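Local structure of ribulose-5-phosphate reductase 1 (Staphylococcus aureus, 6XHK) at residues A[28-33]-A[121-126]; A[164-169]-A[222-227]; A[192-197]-A[206-211]. The protein reduces D-ribulose 5-phosphate to D-ribitol 5-phosphate with NADPH, supplying a precursor for the poly(ribitol phosphate) teichoic acid of the cell wall. One frame throughout, in Å; residues are numbered along the deposited sequence.

Interaction 1 (A[28-33]-A[121-126]); sequences VIVRPL and VLLNHD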
# COMPACT_ATOMS: atom_id res chain seq x y z
N VAL A 28 6.12 10.39 -20.49
CA VAL A 28 6.24 9.03 -20.99
C VAL A 28 4.83 8.43 -20.96
O VAL A 28 4.21 8.33 -19.90
CB VAL A 28 7.29 8.22 -20.20
CG1 VAL A 28 7.12 8.40 -18.76
CG2 VAL A 28 7.15 6.75 -20.47
N ILE A 29 4.30 8.10 -22.14
CA ILE A 29 2.93 7.60 -22.27
C ILE A 29 2.94 6.11 -22.00
O ILE A 29 3.69 5.36 -22.61
CB ILE A 29 2.35 7.91 -23.66
CG1 ILE A 29 2.18 9.43 -23.86
CG2 ILE A 29 1.01 7.22 -23.83
CD1 ILE A 29 3.40 10.11 -24.44
N VAL A 30 2.09 5.67 -21.07
CA VAL A 30 2.14 4.34 -20.48
C VAL A 30 0.76 3.72 -20.56
O VAL A 30 -0.24 4.36 -20.23
CB VAL A 30 2.61 4.41 -19.01
CG1 VAL A 30 2.79 3.04 -18.42
CG2 VAL A 30 3.93 5.15 -18.94
N ARG A 31 0.70 2.43 -21.02
CA ARG A 31 -0.63 1.84 -20.90
C ARG A 31 -0.69 0.97 -19.67
O ARG A 31 0.17 0.09 -19.49
CB ARG A 31 -1.01 1.00 -22.12
CG ARG A 31 -2.35 0.30 -21.89
CD ARG A 31 -2.78 -0.47 -23.06
NE ARG A 31 -3.94 -1.31 -22.78
CZ ARG A 31 -5.18 -0.94 -23.08
NH1 ARG A 31 -5.41 0.25 -23.63
NH2 ARG A 31 -6.20 -1.75 -22.84
N PRO A 32 -1.65 1.19 -18.78
CA PRO A 32 -1.75 0.35 -17.60
C PRO A 32 -2.05 -1.10 -17.95
O PRO A 32 -2.78 -1.39 -18.90
CB PRO A 32 -2.86 1.02 -16.79
CG PRO A 32 -3.70 1.71 -17.80
CD PRO A 32 -2.73 2.21 -18.82
N LEU A 33 -1.43 -2.01 -17.19
CA LEU A 33 -1.60 -3.46 -17.36
C LEU A 33 -2.34 -4.09 -16.20
O LEU A 33 -3.43 -4.65 -16.39
CB LEU A 33 -0.23 -4.15 -17.55
CG LEU A 33 0.55 -3.77 -18.81
CD1 LEU A 33 1.92 -4.44 -18.89
CD2 LEU A 33 -0.29 -4.07 -20.03
N VAL A 121 -1.59 6.70 -19.40
CA VAL A 121 -1.18 7.48 -18.24
C VAL A 121 0.12 8.18 -18.58
O VAL A 121 1.09 7.53 -18.98
CB VAL A 121 -1.01 6.60 -16.99
CG1 VAL A 121 -0.71 7.45 -15.80
CG2 VAL A 121 -2.29 5.85 -16.71
N LEU A 122 0.15 9.50 -18.42
CA LEU A 122 1.36 10.27 -18.68
C LEU A 122 2.13 10.47 -17.39
O LEU A 122 1.56 10.84 -16.37
CB LEU A 122 1.04 11.62 -19.30
CG LEU A 122 0.17 11.45 -20.53
CD1 LEU A 122 -1.30 11.64 -20.19
CD2 LEU A 122 0.64 12.42 -21.55
N LEU A 123 3.43 10.23 -17.43
CA LEU A 123 4.25 10.23 -16.25
C LEU A 123 5.54 10.99 -16.52
O LEU A 123 6.03 11.02 -17.65
CB LEU A 123 4.59 8.81 -15.79
CG LEU A 123 3.41 7.87 -15.56
CD1 LEU A 123 3.91 6.55 -15.06
CD2 LEU A 123 2.43 8.47 -14.58
N ASN A 124 6.08 11.60 -15.49
CA ASN A 124 7.41 12.13 -15.67
C ASN A 124 8.40 10.98 -15.67
O ASN A 124 8.12 9.87 -15.22
CB ASN A 124 7.73 13.16 -14.59
CG ASN A 124 6.80 14.34 -14.65
OD1 ASN A 124 5.70 14.30 -14.09
ND2 ASN A 124 7.19 15.37 -15.40
N HIS A 125 9.58 11.24 -16.23
CA HIS A 125 10.54 10.17 -16.35
C HIS A 125 10.98 9.65 -15.00
O HIS A 125 11.32 8.48 -14.87
CB HIS A 125 11.70 10.68 -17.17
CG HIS A 125 11.33 10.86 -18.60
ND1 HIS A 125 10.80 12.04 -19.07
CD2 HIS A 125 11.33 10.00 -19.64
CE1 HIS A 125 10.52 11.91 -20.35
NE2 HIS A 125 10.83 10.68 -20.73
N ASP A 126 10.94 10.51 -13.98
CA ASP A 126 11.19 10.11 -12.61
C ASP A 126 9.96 9.55 -11.90
O ASP A 126 10.07 9.12 -10.76
CB ASP A 126 11.75 11.29 -11.79
CG ASP A 126 10.85 12.52 -11.84
OD1 ASP A 126 9.83 12.51 -12.55
OD2 ASP A 126 11.15 13.50 -11.11

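Interaction 2 (A[164-169]-A[222-227]); sequences KNTFGI and TFDHAF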
# COMPACT_ATOMS: atom_id res chain seq x y z
N LYS A 164 19.12 -7.37 16.26
CA LYS A 164 19.04 -7.66 17.69
C LYS A 164 17.86 -6.94 18.36
O LYS A 164 17.66 -7.11 19.57
CB LYS A 164 20.35 -7.26 18.39
N ASN A 165 17.09 -6.15 17.62
CA ASN A 165 15.89 -5.53 18.17
C ASN A 165 14.75 -6.54 18.21
O ASN A 165 14.94 -7.74 18.02
CB ASN A 165 15.53 -4.26 17.38
CG ASN A 165 16.50 -3.11 17.64
OD1 ASN A 165 17.64 -3.12 17.19
ND2 ASN A 165 16.04 -2.11 18.39
N THR A 166 13.55 -6.05 18.49
CA THR A 166 12.35 -6.90 18.57
C THR A 166 11.14 -6.05 18.22
O THR A 166 10.77 -5.16 18.97
CB THR A 166 12.19 -7.50 19.95
OG1 THR A 166 13.30 -8.36 20.22
CG2 THR A 166 10.87 -8.28 20.04
N PHE A 167 10.49 -6.37 17.10
CA PHE A 167 9.41 -5.54 16.58
C PHE A 167 8.03 -6.08 16.94
O PHE A 167 7.83 -7.29 17.11
CB PHE A 167 9.55 -5.42 15.07
CG PHE A 167 10.89 -4.91 14.63
CD1 PHE A 167 11.11 -3.55 14.48
CD2 PHE A 167 11.92 -5.79 14.33
CE1 PHE A 167 12.33 -3.06 14.05
CE2 PHE A 167 13.15 -5.32 13.90
CZ PHE A 167 13.36 -3.96 13.76
N GLY A 168 7.08 -5.17 17.09
CA GLY A 168 5.67 -5.52 17.17
C GLY A 168 4.90 -4.84 16.04
O GLY A 168 5.25 -3.74 15.62
N ILE A 169 3.87 -5.53 15.55
CA ILE A 169 3.04 -5.04 14.45
C ILE A 169 1.58 -5.24 14.83
O ILE A 169 1.14 -6.38 15.04
CB ILE A 169 3.35 -5.78 13.14
CG1 ILE A 169 4.78 -5.49 12.70
CG2 ILE A 169 2.42 -5.32 12.06
CD1 ILE A 169 5.27 -6.33 11.55
N THR A 222 7.20 -8.31 25.63
CA THR A 222 7.92 -7.05 25.50
C THR A 222 8.60 -6.93 24.15
O THR A 222 8.97 -7.93 23.52
CB THR A 222 8.95 -6.90 26.62
OG1 THR A 222 9.48 -5.57 26.58
CG2 THR A 222 10.08 -7.92 26.46
N PHE A 223 8.81 -5.67 23.73
CA PHE A 223 9.38 -5.30 22.44
C PHE A 223 9.78 -3.83 22.51
O PHE A 223 9.26 -3.08 23.34
CB PHE A 223 8.38 -5.51 21.31
CG PHE A 223 7.04 -4.86 21.56
CD1 PHE A 223 6.03 -5.55 22.22
CD2 PHE A 223 6.80 -3.56 21.12
CE1 PHE A 223 4.81 -4.94 22.44
CE2 PHE A 223 5.58 -2.95 21.34
CZ PHE A 223 4.58 -3.64 21.99
N ASP A 224 10.67 -3.41 21.60
CA ASP A 224 11.20 -2.05 21.65
C ASP A 224 10.77 -1.14 20.51
O ASP A 224 10.97 0.08 20.63
CB ASP A 224 12.74 -2.05 21.74
CG ASP A 224 13.41 -3.02 20.79
OD1 ASP A 224 12.93 -4.17 20.68
OD2 ASP A 224 14.40 -2.63 20.14
N HIS A 225 10.21 -1.66 19.43
CA HIS A 225 9.81 -0.83 18.30
C HIS A 225 8.51 -1.40 17.75
O HIS A 225 8.35 -2.62 17.67
CB HIS A 225 10.86 -0.84 17.19
CG HIS A 225 12.00 0.11 17.40
ND1 HIS A 225 12.84 0.03 18.49
CD2 HIS A 225 12.44 1.16 16.66
CE1 HIS A 225 13.74 0.99 18.42
NE2 HIS A 225 13.52 1.69 17.32
N ALA A 226 7.57 -0.53 17.36
CA ALA A 226 6.27 -1.04 16.94
C ALA A 226 5.76 -0.26 15.74
O ALA A 226 6.20 0.86 15.47
CB ALA A 226 5.25 -1.00 18.07
N PHE A 227 4.82 -0.89 15.02
CA PHE A 227 4.22 -0.38 13.78
C PHE A 227 2.71 -0.48 13.90
O PHE A 227 2.18 -1.57 14.13
CB PHE A 227 4.69 -1.17 12.57
CG PHE A 227 6.10 -0.94 12.24
CD1 PHE A 227 6.46 0.07 11.38
CD2 PHE A 227 7.08 -1.73 12.80
CE1 PHE A 227 7.79 0.30 11.06
CE2 PHE A 227 8.42 -1.51 12.50
CZ PHE A 227 8.78 -0.49 11.63

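Interaction 3 (A[192-197]-A[206-211]); sequences IYVFGK and SFVDDV. With NDP (NADPH dihydro-nicotinamide-adenine-dinucleotide phosphate), chain B.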
# COMPACT_ATOMS: atom_id res chain seq x y z
N ILE A 192 10.00 -10.75 15.56
CA ILE A 192 8.79 -10.05 15.09
C ILE A 192 7.57 -10.69 15.75
O ILE A 192 7.44 -11.92 15.77
CB ILE A 192 8.64 -10.08 13.55
CG1 ILE A 192 9.85 -9.45 12.85
CG2 ILE A 192 7.37 -9.36 13.11
CD1 ILE A 192 9.74 -9.51 11.36
N TYR A 193 6.67 -9.86 16.27
CA TYR A 193 5.39 -10.25 16.84
C TYR A 193 4.28 -9.51 16.11
O TYR A 193 4.41 -8.32 15.81
CB TYR A 193 5.30 -9.92 18.36
CG TYR A 193 6.34 -10.57 19.27
CD1 TYR A 193 7.07 -11.68 18.87
CD2 TYR A 193 6.63 -10.02 20.52
CE1 TYR A 193 8.02 -12.25 19.68
CE2 TYR A 193 7.58 -10.59 21.34
CZ TYR A 193 8.28 -11.71 20.92
OH TYR A 193 9.23 -12.28 21.74
N VAL A 194 3.17 -10.19 15.84
CA VAL A 194 2.04 -9.61 15.12
C VAL A 194 0.80 -9.76 16.00
O VAL A 194 0.58 -10.82 16.60
CB VAL A 194 1.83 -10.27 13.73
CG1 VAL A 194 0.55 -9.79 13.05
CG2 VAL A 194 3.04 -10.03 12.84
N PHE A 195 0.01 -8.69 16.10
CA PHE A 195 -1.20 -8.66 16.91
C PHE A 195 -2.39 -8.38 16.01
O PHE A 195 -2.38 -7.41 15.24
CB PHE A 195 -1.10 -7.58 18.01
CG PHE A 195 0.12 -7.74 18.89
CD1 PHE A 195 1.36 -7.30 18.46
CD2 PHE A 195 0.02 -8.38 20.11
CE1 PHE A 195 2.48 -7.47 19.24
CE2 PHE A 195 1.12 -8.55 20.89
CZ PHE A 195 2.36 -8.10 20.45
N GLY A 196 -3.42 -9.22 16.11
CA GLY A 196 -4.57 -9.03 15.26
C GLY A 196 -5.84 -9.49 15.91
O GLY A 196 -5.89 -9.65 17.13
N LYS A 197 -6.87 -9.75 15.10
CA LYS A 197 -8.20 -10.08 15.59
C LYS A 197 -8.77 -11.44 15.14
O LYS A 197 -9.67 -11.94 15.82
CB LYS A 197 -9.21 -8.99 15.17
CG LYS A 197 -9.04 -7.64 15.84
CD LYS A 197 -10.08 -6.63 15.36
CE LYS A 197 -11.49 -6.97 15.85
NZ LYS A 197 -12.45 -5.82 15.85
N SER A 206 3.59 -16.63 9.01
CA SER A 206 4.26 -17.86 9.39
C SER A 206 5.73 -17.64 9.67
O SER A 206 6.31 -18.33 10.52
CB SER A 206 4.13 -18.88 8.26
OG SER A 206 2.76 -19.04 7.98
N PHE A 207 6.32 -16.69 8.96
CA PHE A 207 7.68 -16.19 9.01
C PHE A 207 7.91 -15.22 10.20
O PHE A 207 9.00 -14.64 10.35
CB PHE A 207 8.02 -15.52 7.68
CG PHE A 207 6.96 -14.55 7.20
CD1 PHE A 207 5.82 -14.99 6.57
CD2 PHE A 207 7.10 -13.19 7.41
CE1 PHE A 207 4.86 -14.11 6.13
CE2 PHE A 207 6.13 -12.31 6.98
CZ PHE A 207 5.01 -12.77 6.34
N VAL A 208 6.86 -15.09 11.01
CA VAL A 208 6.86 -14.32 12.24
C VAL A 208 7.11 -15.24 13.42
O VAL A 208 6.76 -16.43 13.40
CB VAL A 208 5.52 -13.54 12.37
CG1 VAL A 208 5.47 -12.76 13.62
CG2 VAL A 208 5.45 -12.54 11.27
N ASP A 209 7.74 -14.68 14.47
CA ASP A 209 8.22 -15.48 15.59
C ASP A 209 7.06 -15.96 16.45
O ASP A 209 7.07 -17.09 16.95
CB ASP A 209 9.21 -14.70 16.45
CG ASP A 209 10.42 -14.23 15.66
OD1 ASP A 209 10.31 -14.15 14.43
OD2 ASP A 209 11.49 -14.01 16.23
N ASP A 210 6.04 -15.13 16.61
CA ASP A 210 4.84 -15.54 17.30
C ASP A 210 3.74 -14.55 16.91
O ASP A 210 4.01 -13.44 16.45
CB ASP A 210 5.05 -15.58 18.83
CG ASP A 210 3.97 -16.37 19.58
OD1 ASP A 210 4.21 -17.54 19.92
OD2 ASP A 210 2.85 -15.86 19.78
N VAL A 211 2.50 -14.98 17.10
CA VAL A 211 1.31 -14.27 16.67
C VAL A 211 0.30 -14.27 17.82
O VAL A 211 0.11 -15.31 18.47
CB VAL A 211 0.73 -14.92 15.40
CG1 VAL A 211 -0.70 -14.53 15.18
CG2 VAL A 211 1.54 -14.47 14.17
PA NDP B . -7.29 -3.80 6.42
O1A NDP B . -8.72 -3.83 5.98
O2A NDP B . -6.52 -4.97 5.80
O5B NDP B . -7.25 -3.83 8.08
C5B NDP B . -6.05 -4.29 8.79
C4B NDP B . -6.41 -5.30 9.94
O4B NDP B . -6.39 -4.75 11.12
C3B NDP B . -7.85 -5.85 9.77
O3B NDP B . -7.85 -7.20 9.60
C2B NDP B . -8.59 -5.57 11.07
O2B NDP B . -9.37 -6.81 11.33
C1B NDP B . -7.62 -5.41 11.93
N9A NDP B . -7.99 -4.67 13.15
C8A NDP B . -9.14 -4.02 13.45
N7A NDP B . -9.03 -3.49 14.70
C5A NDP B . -7.83 -3.82 15.16
C6A NDP B . -7.15 -3.52 16.50
N6A NDP B . -7.86 -2.73 17.49
N1A NDP B . -5.83 -4.01 16.73
C2A NDP B . -5.14 -4.80 15.73
N3A NDP B . -5.81 -5.08 14.44
C4A NDP B . -7.19 -4.55 14.20
O3 NDP B . -6.52 -2.39 5.90
PN NDP B . -4.85 -2.22 5.62
O1N NDP B . -4.06 -3.32 6.34
O2N NDP B . -4.57 -2.36 4.16
O5D NDP B . -4.42 -0.69 6.13
C5D NDP B . -5.27 0.00 7.08
C4D NDP B . -5.05 1.43 7.19
O4D NDP B . -3.71 1.93 6.51
C3D NDP B . -6.17 2.26 6.52
O3D NDP B . -6.61 3.38 7.40
C2D NDP B . -5.62 2.72 5.37
O2D NDP B . -6.23 3.94 4.84
C1D NDP B . -4.04 2.95 5.74
N1N NDP B . -3.15 3.17 4.59
C2N NDP B . -2.09 4.16 4.76
C3N NDP B . -1.20 4.65 3.60
C7N NDP B . -0.10 5.75 3.91
O7N NDP B . 0.33 6.45 3.02
N7N NDP B . 0.38 5.91 5.28
C4N NDP B . -1.22 3.87 2.26
C5N NDP B . -2.48 3.00 2.09
C6N NDP B . -3.26 2.47 3.30
P2B NDP B . -10.99 -6.65 11.30
O1X NDP B . -11.44 -5.45 12.10
O2X NDP B . -11.41 -6.45 9.86
O3X NDP B . -11.60 -7.91 11.90

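Interaction 1 (A[28-33]-A[121-126])
Val28 and Val30 pair with Leu123 and Val121 across two antiparallel strands. Four backbone hydrogen bonds tie the strands. Val121 N gives the shortest, 2.8 Å to Val30 O. Val28 N reaches Leu123 O at 2.9 Å. Leu123 N and Val30 N give the return bonds, to Val28 O and Val121 O.

The packed side carries Val28, Val30, Val121 and Leu123, all buried. Val28 CG1 lies 3.9 Å from Leu123 CB. Val30 and Leu123 cross at about a right angle. Val30 turns CG2 beside its own backbone N, anti to its carbonyl carbon, and this methyl meets Leu123 CD1 at 4.1 Å. Pro32 CD touches Val121 CG2 at the end of the row, and Met86 of strand 83-86 touches both Pro32 and Leu123.

The other face is looser. Ile29 and Leu122 run side by side, with CG1 of Ile29 4.1 Å from CD2 of Leu122, and Leu122 is partly exposed. Beyond the strand Asn124 faces solvent. His125 brings its ring obliquely to Val28 CB, while its NE2 is hydrogen-bonded to Asp73. Both strands belong to the mixed sheet of the GroES-like domain, the catalytic domain of zinc-containing alcohol dehydrogenases.

Interaction 2 (A[164-169]-A[222-227])
Gly168 joins His225 and Phe227 through the parallel backbone ladder. Gly168 N donates to His225 O at 2.9 Å. Gly168 O takes Phe227 N, also at 2.9 Å. One step earlier Asp224 N bonds to Thr166 O at 3.2 Å. CA-H...O contacts from Phe167, Ala226 and Ile169 run between these bonds.

Side-chain polar contacts cluster at the start of the strands. The Asp224 carboxylate faces Asn165 and Thr166. OD1 accepts a weak bond from Thr166 N. OD2 accepts Asn165 ND2, with amide and carboxylate planes 19° apart; the modelled separation is very short, so its exact length is doubtful. The CG of Asp224 sits between its own N and carbonyl carbon (chi1 45°), which turns the carboxylate to Asn165 and Thr166 of the neighbouring segment. Asn165 OD1 is held by Ser162 N.

These are two adjacent central strands of the parallel Rossmann sheet that carries NADPH. Strand 166-170 leads into the glycine-rich turn, consistent with a GxGxxG motif.

Apolar contacts differ on the two faces. On one, Phe167 lies alongside both His225 and Phe227. CD1 of Phe167 touches CB of His225 at 3.8 Å. Phe167 CD1 also meets the edge of the Phe227 ring, 3.9 Å from CE2. Leu183 of helix 174-186 packs on Phe167, Ile169 and Phe227. Thr166 and Phe223 cross at about a right angle, with Thr166 CG2 3.9 Å from Phe223 CB. On the face of Gly168 and Ala226, Met242 of helix 232-245 touches Ala226.

Interaction 3 (A[192-197]-A[206-211])
Val208 inserts its two methyl groups beside Ile192 and Val194, and this is the main apolar contact. Its side chain crosses each of theirs at about a right angle. Val194 CG2 comes closest on the apolar side, 3.7 Å from Val208 CG1. Ile192 CG2 lies 3.9 Å from that same CG1. Val194 has CG1 anti to its backbone N (chi1 173°), which places CG2 beside the N and against Val208. Farther along, Val194 CB meets Val211 CG2 at 4.2 Å. On the side of Tyr193, Asp209 CB lies at the edge of the ring, 4.2 Å from CE1.

Backbone bonding is sparse. Asp209 N donates to Ile192 O at 3.1 Å. Val194 N reaches Asp210 O in a weak bond. CA-H...O contacts from Tyr193 and Val211 follow the same parallel register.

Charged groups lie at the margins. Asp209 forms a salt bridge with Arg184, which also holds Phe207 O. At the far end of the strand Lys197 meets NADPH. Lys197 CD lies over the five-membered ring of the adenine, 3.4 Å from C8A. The chain runs on past the 2'-phosphate, and Lys197 NZ stays 3.9 Å from O1X of NADPH, too far for a close ion pair; Lys201 is hydrogen-bonded to the cofactor.

The two strands are joined by helix 199-202 in a short beta-alpha-beta unit. Leu202 of that helix packs on Val194 and Val211. Helix 174-186 touches Ile192 and Phe207, strand 166-170 flanks strand 191-196 on its inner side, and strand 210-213 is outermost in the sheet.

In the fold
Interactions 2 and 3 belong to one parallel sheet; interaction 1 lies in the other domain, its centre about 39 Å from that of interaction 2. Strand 191-196 of interaction 3 neighbours strand 166-170 of interaction 2, where Ile169 N and O probably bond to Tyr193 O and Phe195 N. Interaction 3 is nested within the chain loop that interaction 2 closes. Interaction 1 is the most buried and has the fullest backbone ladder. Interaction 2 is central in its sheet, with aromatic packing and a polar patch at one end. Interaction 3 is at the sheet edge, with fewer backbone bonds, aliphatic contacts and direct contact with the cofactor.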